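Local atomic coordinates of tryptophan halogenase (Shewanella frigidimarina, PDB entry 2PYX), a protein that probably binds FAD and works as a flavin-dependent tryptophan halogenase, with monooxygenase-type chemistry. Residues 236-239 / 240-243; 368-371 / 372-376; 430-434 / 435-439. All coordinates share one frame; numbering follows the deposited sequence.

Contact 1: residues 236-239 / 240-243; sequences LGEH and LQVP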
loop_
_atom_site.group_PDB
_atom_site.type_symbol
_atom_site.label_atom_id
_atom_site.label_comp_id
_atom_site.label_asym_id
_atom_site.label_seq_id
_atom_site.Cartn_x
_atom_site.Cartn_y
_atom_site.Cartn_z
ATOM N N LEU A 236 8.636 -12.809 15.785
ATOM C CA LEU A 236 9.736 -11.878 15.623
ATOM C C LEU A 236 9.874 -10.914 16.828
ATOM O O LEU A 236 10.937 -10.789 17.449
ATOM C CB LEU A 236 9.568 -11.090 14.320
ATOM C CG LEU A 236 10.767 -10.191 14.005
ATOM C CD1 LEU A 236 11.768 -10.931 13.163
ATOM C CD2 LEU A 236 10.376 -8.883 13.328
ATOM N N GLY A 237 8.775 -10.251 17.152
ATOM C CA GLY A 237 8.802 -9.303 18.261
ATOM C C GLY A 237 8.886 -9.957 19.613
ATOM O O GLY A 237 9.701 -9.540 20.427
ATOM N N GLU A 238 8.031 -10.946 19.870
ATOM C CA GLU A 238 7.972 -11.575 21.203
ATOM C C GLU A 238 9.028 -12.659 21.369
ATOM O O GLU A 238 9.985 -12.502 22.166
ATOM C CB GLU A 238 6.586 -12.104 21.486
ATOM C CG GLU A 238 5.566 -11.004 21.649
ATOM C CD GLU A 238 5.917 -10.037 22.807
ATOM O OE1 GLU A 238 6.442 -10.503 23.852
ATOM O OE2 GLU A 238 5.684 -8.811 22.656
ATOM N N HIS A 239 8.953 -13.736 20.589
ATOM C CA HIS A 239 9.908 -14.849 20.791
ATOM C C HIS A 239 11.358 -14.423 20.588
ATOM O O HIS A 239 12.253 -14.838 21.356
ATOM C CB HIS A 239 9.572 -16.007 19.840
ATOM C CG HIS A 239 10.404 -17.234 20.048
ATOM N ND1 HIS A 239 10.260 -18.066 21.148
ATOM C CD2 HIS A 239 11.369 -17.782 19.276
ATOM C CE1 HIS A 239 11.117 -19.071 21.033
ATOM N NE2 HIS A 239 11.801 -18.924 19.913
ATOM N N LEU A 240 11.622 -13.651 19.530
ATOM C CA LEU A 240 12.983 -13.235 19.184
ATOM C C LEU A 240 13.398 -11.843 19.669
ATOM O O LEU A 240 14.529 -11.415 19.418
ATOM C CB LEU A 240 13.213 -13.411 17.677
ATOM C CG LEU A 240 13.196 -14.866 17.189
ATOM C CD1 LEU A 240 13.105 -14.920 15.675
ATOM C CD2 LEU A 240 14.415 -15.647 17.675
ATOM N N GLN A 241 12.467 -11.155 20.316
ATOM C CA GLN A 241 12.734 -9.897 20.995
ATOM C C GLN A 241 13.290 -8.806 20.092
ATOM O O GLN A 241 14.083 -7.972 20.531
ATOM C CB GLN A 241 13.624 -10.159 22.224
ATOM C CG GLN A 241 12.866 -10.898 23.298
ATOM C CD GLN A 241 11.852 -10.019 24.021
ATOM O OE1 GLN A 241 12.228 -9.027 24.653
ATOM N NE2 GLN A 241 10.568 -10.373 23.934
ATOM N N VAL A 242 12.837 -8.761 18.829
ATOM C CA VAL A 242 13.259 -7.686 17.948
ATOM C C VAL A 242 12.538 -6.420 18.377
ATOM O O VAL A 242 11.331 -6.410 18.430
ATOM C CB VAL A 242 12.949 -8.004 16.477
ATOM C CG1 VAL A 242 13.268 -6.810 15.596
ATOM C CG2 VAL A 242 13.742 -9.231 16.032
ATOM N N PRO A 243 13.285 -5.355 18.664
ATOM C CA PRO A 243 12.666 -4.118 19.167
ATOM C C PRO A 243 11.756 -3.413 18.180
ATOM O O PRO A 243 11.958 -3.487 16.958
ATOM C CB PRO A 243 13.857 -3.196 19.468
ATOM C CG PRO A 243 15.027 -3.989 19.367
ATOM C CD PRO A 243 14.753 -5.240 18.597
HETATM O O HOH W 1 8.412 -9.075 25.141
#
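Gln241 and Val242 fold back on Leu236 and Glu238 where helix 234-239 ends, and the contact is a local C-terminal turn. Among the backbone bonds, Val242 N donates to Leu236 O at 3.1 Å, a nearly straight bond (170°) that reaches back six positions along the chain and fits the wider, pi-type turn at the helix end. Gln241 N makes a weak bond to Glu238 O. Gln241, the first residue to leave helical conformation, has a positive phi, which swings the chain round so that its CA lies 3.1 Å from Gly237 O in a C-H...O contact.

The side-chain polar bonds centre on Gln241. Its chain bends at chi2 (-73°), curling the amide back over the helix end, and NE2 reaches Glu238 O at 2.8 Å, in the carbonyl plane on a lone pair. NE2 also donates to a water, 2.8 Å away, which in turn donates to Glu238 OE1; the water thus joins an amide and a carboxylate whose planes are 72° apart. Long polar residues suit this exposed side, since one amide nitrogen serves both a backbone carbonyl and the solvent.

Apolar contact lies elsewhere on the turn: Leu236 CG meets Val242 CG2 at 3.7 Å, branched residues filling the buried side. Leu240 sets CG and CD2 beside His239 CD2, each about 4.0 Å away, while the imidazole NE2 is hydrogen-bonded to Asn203.

The apolar side of the turn rests on two strands: Leu236 and Leu240 touch strand 347-349, and Leu236 and Val242 touch Gln344 of strand 343-344, so the turn, lying against these two strands, leads from helix 234-239 to strand 244-246.

Contact 2: residues 368-371 / 372-376; sequences IEWT and ASTLA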
loop_
_atom_site.group_PDB
_atom_site.type_symbol
_atom_site.label_atom_id
_atom_site.label_comp_id
_atom_site.label_asym_id
_atom_site.label_seq_id
_atom_site.Cartn_x
_atom_site.Cartn_y
_atom_site.Cartn_z
ATOM N N ILE A 368 3.824 -6.180 2.289
ATOM C CA ILE A 368 3.648 -7.616 2.220
ATOM C C ILE A 368 4.217 -8.158 0.886
ATOM O O ILE A 368 5.004 -9.133 0.842
ATOM C CB ILE A 368 2.167 -8.000 2.425
ATOM C CG1 ILE A 368 1.792 -7.843 3.895
ATOM C CG2 ILE A 368 1.909 -9.411 1.960
ATOM C CD1 ILE A 368 0.268 -7.804 4.124
ATOM N N GLU A 369 3.812 -7.539 -0.223
ATOM C CA GLU A 369 4.278 -7.971 -1.545
ATOM C C GLU A 369 5.799 -7.845 -1.632
ATOM O O GLU A 369 6.439 -8.716 -2.179
ATOM C CB GLU A 369 3.657 -7.087 -2.614
ATOM C CG GLU A 369 2.159 -7.158 -2.822
ATOM C CD GLU A 369 1.807 -6.177 -3.932
ATOM O OE1 GLU A 369 1.913 -6.560 -5.095
ATOM O OE2 GLU A 369 1.494 -5.001 -3.638
ATOM N N TRP A 370 6.360 -6.734 -1.159
ATOM C CA TRP A 370 7.799 -6.536 -1.245
ATOM C C TRP A 370 8.502 -7.632 -0.450
ATOM O O TRP A 370 9.438 -8.253 -0.927
ATOM C CB TRP A 370 8.246 -5.133 -0.735
ATOM C CG TRP A 370 9.714 -5.110 -0.647
ATOM C CD1 TRP A 370 10.601 -4.973 -1.703
ATOM C CD2 TRP A 370 10.520 -5.353 0.514
ATOM N NE1 TRP A 370 11.885 -5.098 -1.253
ATOM C CE2 TRP A 370 11.879 -5.323 0.101
ATOM C CE3 TRP A 370 10.248 -5.557 1.864
ATOM C CZ2 TRP A 370 12.928 -5.561 0.985
ATOM C CZ3 TRP A 370 11.301 -5.753 2.736
ATOM C CH2 TRP A 370 12.629 -5.764 2.290
ATOM N N THR A 371 8.068 -7.855 0.784
ATOM C CA THR A 371 8.817 -8.750 1.630
ATOM C C THR A 371 8.741 -10.200 1.093
ATOM O O THR A 371 9.741 -10.929 1.018
ATOM C CB THR A 371 8.344 -8.719 3.096
ATOM O OG1 THR A 371 8.162 -7.370 3.558
ATOM C CG2 THR A 371 9.387 -9.405 3.965
ATOM N N ALA A 372 7.535 -10.622 0.711
ATOM C CA ALA A 372 7.317 -11.967 0.205
ATOM C C ALA A 372 8.036 -12.184 -1.125
ATOM O O ALA A 372 8.651 -13.226 -1.342
ATOM C CB ALA A 372 5.821 -12.250 0.069
ATOM N N SER A 373 7.914 -11.215 -2.022
ATOM C CA SER A 373 8.582 -11.349 -3.317
ATOM C C SER A 373 10.116 -11.362 -3.143
ATOM O O SER A 373 10.812 -12.101 -3.831
ATOM C CB SER A 373 8.155 -10.254 -4.313
ATOM O OG SER A 373 8.510 -8.951 -3.879
ATOM N N THR A 374 10.625 -10.542 -2.230
ATOM C CA THR A 374 12.050 -10.505 -1.959
ATOM C C THR A 374 12.517 -11.826 -1.416
ATOM O O THR A 374 13.539 -12.347 -1.852
ATOM C CB THR A 374 12.365 -9.353 -0.985
ATOM O OG1 THR A 374 12.019 -8.134 -1.656
ATOM C CG2 THR A 374 13.806 -9.321 -0.638
ATOM N N LEU A 375 11.785 -12.389 -0.468
ATOM C CA LEU A 375 12.173 -13.697 0.068
ATOM C C LEU A 375 12.145 -14.748 -1.032
ATOM O O LEU A 375 13.058 -15.569 -1.134
ATOM C CB LEU A 375 11.216 -14.088 1.191
ATOM C CG LEU A 375 11.424 -15.492 1.733
ATOM C CD1 LEU A 375 12.836 -15.631 2.350
ATOM C CD2 LEU A 375 10.351 -15.821 2.736
ATOM N N ALA A 376 11.118 -14.739 -1.870
ATOM C CA ALA A 376 11.037 -15.702 -2.947
ATOM C C ALA A 376 12.210 -15.560 -3.923
ATOM O O ALA A 376 12.743 -16.568 -4.430
ATOM C CB ALA A 376 9.712 -15.549 -3.682
#
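Trp370 and Thr374, one turn apart on helix 363-377, meet through both backbone and side chain. Trp370 O accepts from Thr374 N (2.9 Å) and from Thr374 OG1 (2.7 Å), the two donors coming from opposite faces of its carbonyl plane. Thr374 OG1 lies beside its own backbone N (chi1 -64°), which turns the hydroxyl back to the preceding turn. Threonine suits this buried spot because its hydroxyl is satisfied within the helix while CG2 remains for apolar neighbours. The same OG1 sits 3.0 Å above one face of the Trp370 ring, toward the rim; although NE1 is only 3.1 Å from OG1, the angle is too poor for a hydrogen bond.

Glu369 O takes Ser373 N at 2.9 Å; a second bond, from Ser373 OG, is less certain because that serine has two conformers. The Glu369 carboxylate is satisfied by Thr69 and Ser65, and Thr371 OG1 by Leu367 O. Ile368 O and Thr371 O receive Ala372 N and Leu375 N in regular helical bonds.

With an alanine in place of Trp370, a gap would probably open beside helix 383-413 and Thr374 OG1 would lose its aromatic cover.

The indole packs on Val393, Arg396 and Tyr397 of helix 383-413 and meets His400 edge-to-face; Ile368 and the small Ala372 lie against helix 16-31, and Thr371 and Leu375 touch strand 347-349.

Contact 3: residues 430-434 / 435-439; sequences NSIPD and SLQAM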
loop_
_atom_site.group_PDB
_atom_site.type_symbol
_atom_site.label_atom_id
_atom_site.label_comp_id
_atom_site.label_asym_id
_atom_site.label_seq_id
_atom_site.Cartn_x
_atom_site.Cartn_y
_atom_site.Cartn_z
ATOM N N ASN A 430 10.768 18.956 15.802
ATOM C CA ASN A 430 10.988 17.734 16.573
ATOM C C ASN A 430 10.153 16.574 16.093
ATOM O O ASN A 430 10.362 15.452 16.553
ATOM C CB ASN A 430 10.803 17.930 18.109
ATOM C CG ASN A 430 9.302 17.952 18.598
ATOM O OD1 ASN A 430 8.413 18.497 17.928
ATOM N ND2 ASN A 430 9.053 17.421 19.835
ATOM N N SER A 431 9.211 16.838 15.186
ATOM C CA SER A 431 8.356 15.821 14.608
ATOM C C SER A 431 8.751 15.464 13.186
ATOM O O SER A 431 8.101 14.621 12.589
ATOM C CB SER A 431 6.881 16.284 14.626
ATOM O OG SER A 431 6.580 17.220 13.596
ATOM N N ILE A 432 9.798 16.106 12.655
ATOM C CA ILE A 432 10.223 15.931 11.261
ATOM C C ILE A 432 11.545 15.173 11.226
ATOM O O ILE A 432 12.528 15.667 11.765
ATOM C CB ILE A 432 10.423 17.262 10.570
ATOM C CG1 ILE A 432 9.144 18.111 10.637
ATOM C CG2 ILE A 432 10.815 16.970 9.104
ATOM C CD1 ILE A 432 9.272 19.521 10.167
ATOM N N PRO A 433 11.556 13.973 10.624
ATOM C CA PRO A 433 12.837 13.249 10.541
ATOM C C PRO A 433 13.964 14.066 9.918
ATOM O O PRO A 433 13.713 14.817 9.002
ATOM C CB PRO A 433 12.485 12.012 9.743
ATOM C CG PRO A 433 11.011 11.806 9.979
ATOM C CD PRO A 433 10.455 13.181 10.068
ATOM N N ASP A 434 15.185 13.892 10.410
ATOM C CA ASP A 434 16.285 14.643 9.862
ATOM C C ASP A 434 16.420 14.408 8.366
ATOM O O ASP A 434 16.764 15.334 7.634
ATOM C CB ASP A 434 17.602 14.205 10.512
ATOM C CG ASP A 434 17.709 14.577 11.949
ATOM O OD1 ASP A 434 16.979 15.469 12.433
ATOM O OD2 ASP A 434 18.618 13.974 12.589
ATOM N N SER A 435 16.201 13.175 7.909
ATOM C CA SER A 435 16.309 12.880 6.476
ATOM C C SER A 435 15.325 13.727 5.662
ATOM O O SER A 435 15.658 14.273 4.577
ATOM C CB SER A 435 16.081 11.382 6.240
ATOM O OG SER A 435 14.891 10.970 6.902
ATOM N N LEU A 436 14.111 13.876 6.179
ATOM C CA LEU A 436 13.097 14.693 5.493
ATOM C C LEU A 436 13.423 16.167 5.608
ATOM O O LEU A 436 13.215 16.932 4.656
ATOM C CB LEU A 436 11.708 14.437 6.067
ATOM C CG LEU A 436 10.556 15.202 5.390
ATOM C CD1 LEU A 436 10.439 14.955 3.883
ATOM C CD2 LEU A 436 9.247 14.845 6.050
ATOM N N GLN A 437 13.916 16.611 6.758
ATOM C CA GLN A 437 14.321 18.021 6.887
ATOM C C GLN A 437 15.343 18.378 5.796
ATOM O O GLN A 437 15.292 19.460 5.219
ATOM C CB GLN A 437 14.914 18.286 8.263
ATOM C CG GLN A 437 13.926 18.294 9.420
ATOM C CD GLN A 437 14.554 18.656 10.770
ATOM O OE1 GLN A 437 15.461 19.488 10.843
ATOM N NE2 GLN A 437 14.068 18.040 11.837
ATOM N N ALA A 438 16.280 17.466 5.542
ATOM C CA ALA A 438 17.296 17.736 4.521
ATOM C C ALA A 438 16.669 17.889 3.151
ATOM O O ALA A 438 17.044 18.762 2.347
ATOM C CB ALA A 438 18.361 16.668 4.508
HETATM N N MSE A 439 15.709 17.026 2.853
HETATM C CA MSE A 439 15.023 17.088 1.563
HETATM C C MSE A 439 14.199 18.347 1.397
HETATM O O MSE A 439 14.187 18.970 0.341
HETATM C CB MSE A 439 14.151 15.875 1.348
HETATM C CG MSE A 439 14.914 14.597 1.081
HETATM SE SE MSE A 439 16.055 14.700 -0.569
HETATM C CE MSE A 439 17.154 14.811 0.320
#
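Ile432 and Pro433 meet Leu436 and Gln437 in a local helix-start contact at the protein surface, where the loop after helix 421-425 turns into helix 434-443. Pro433 occupies the N-cap position; a proline is well tolerated there, since no helical hydrogen bond is asked of its nitrogen. Its carbonyl opens the helical pattern, accepting Gln437 N at 2.9 Å nearly along the C=O axis, and Asp434 O follows with Ala438 N at 3.0 Å.

Gln437 also reaches back with its side chain. Extended beyond CG (chi2 -176°), it carries NE2 to Ile432 O, 2.8 Å away, with the oxygen close to the amide plane and the donor tilted from the carbonyl plane. On the way, its CG packs tightly against Ile432 CG2, at 3.4 Å. That methyl also meets Leu436 CD2 at 4.0 Å, so a branched residue serves both neighbours.

Leu436 and Pro433 face helix 383-413, where Ser435 OG is hydrogen-bonded to Asp406.

The chemistry implies a start held mainly by amide and carbonyl groups: Gln437 ties down the loop carbonyl ahead of the N-cap, while Asp434, in the helix's first turn, probably interacts favourably with the positive end of the helix dipole.

The three contacts follow one another along the chain without touching. Contacts 1 and 2 approach to about 9 Å between nearest atoms, with centres 20 Å apart, and both rest on strand 347-349. Contact 3 stands farther off, about 17 Å from contact 1 and 18 Å from contact 2 by nearest atoms, yet helix 383-413 packs against both contacts 2 and 3. Contact 2 lies nearest the predicted sites: Ile368 is about 4 Å from Ala18 of the predicted FAD site, and Glu369 about 10 Å from Lys89, the predicted active-site residue, between side chains. In contact 1, the His239 side chain is about 9 Å from that of Val198, another predicted FAD residue; contact 3 is remote from them.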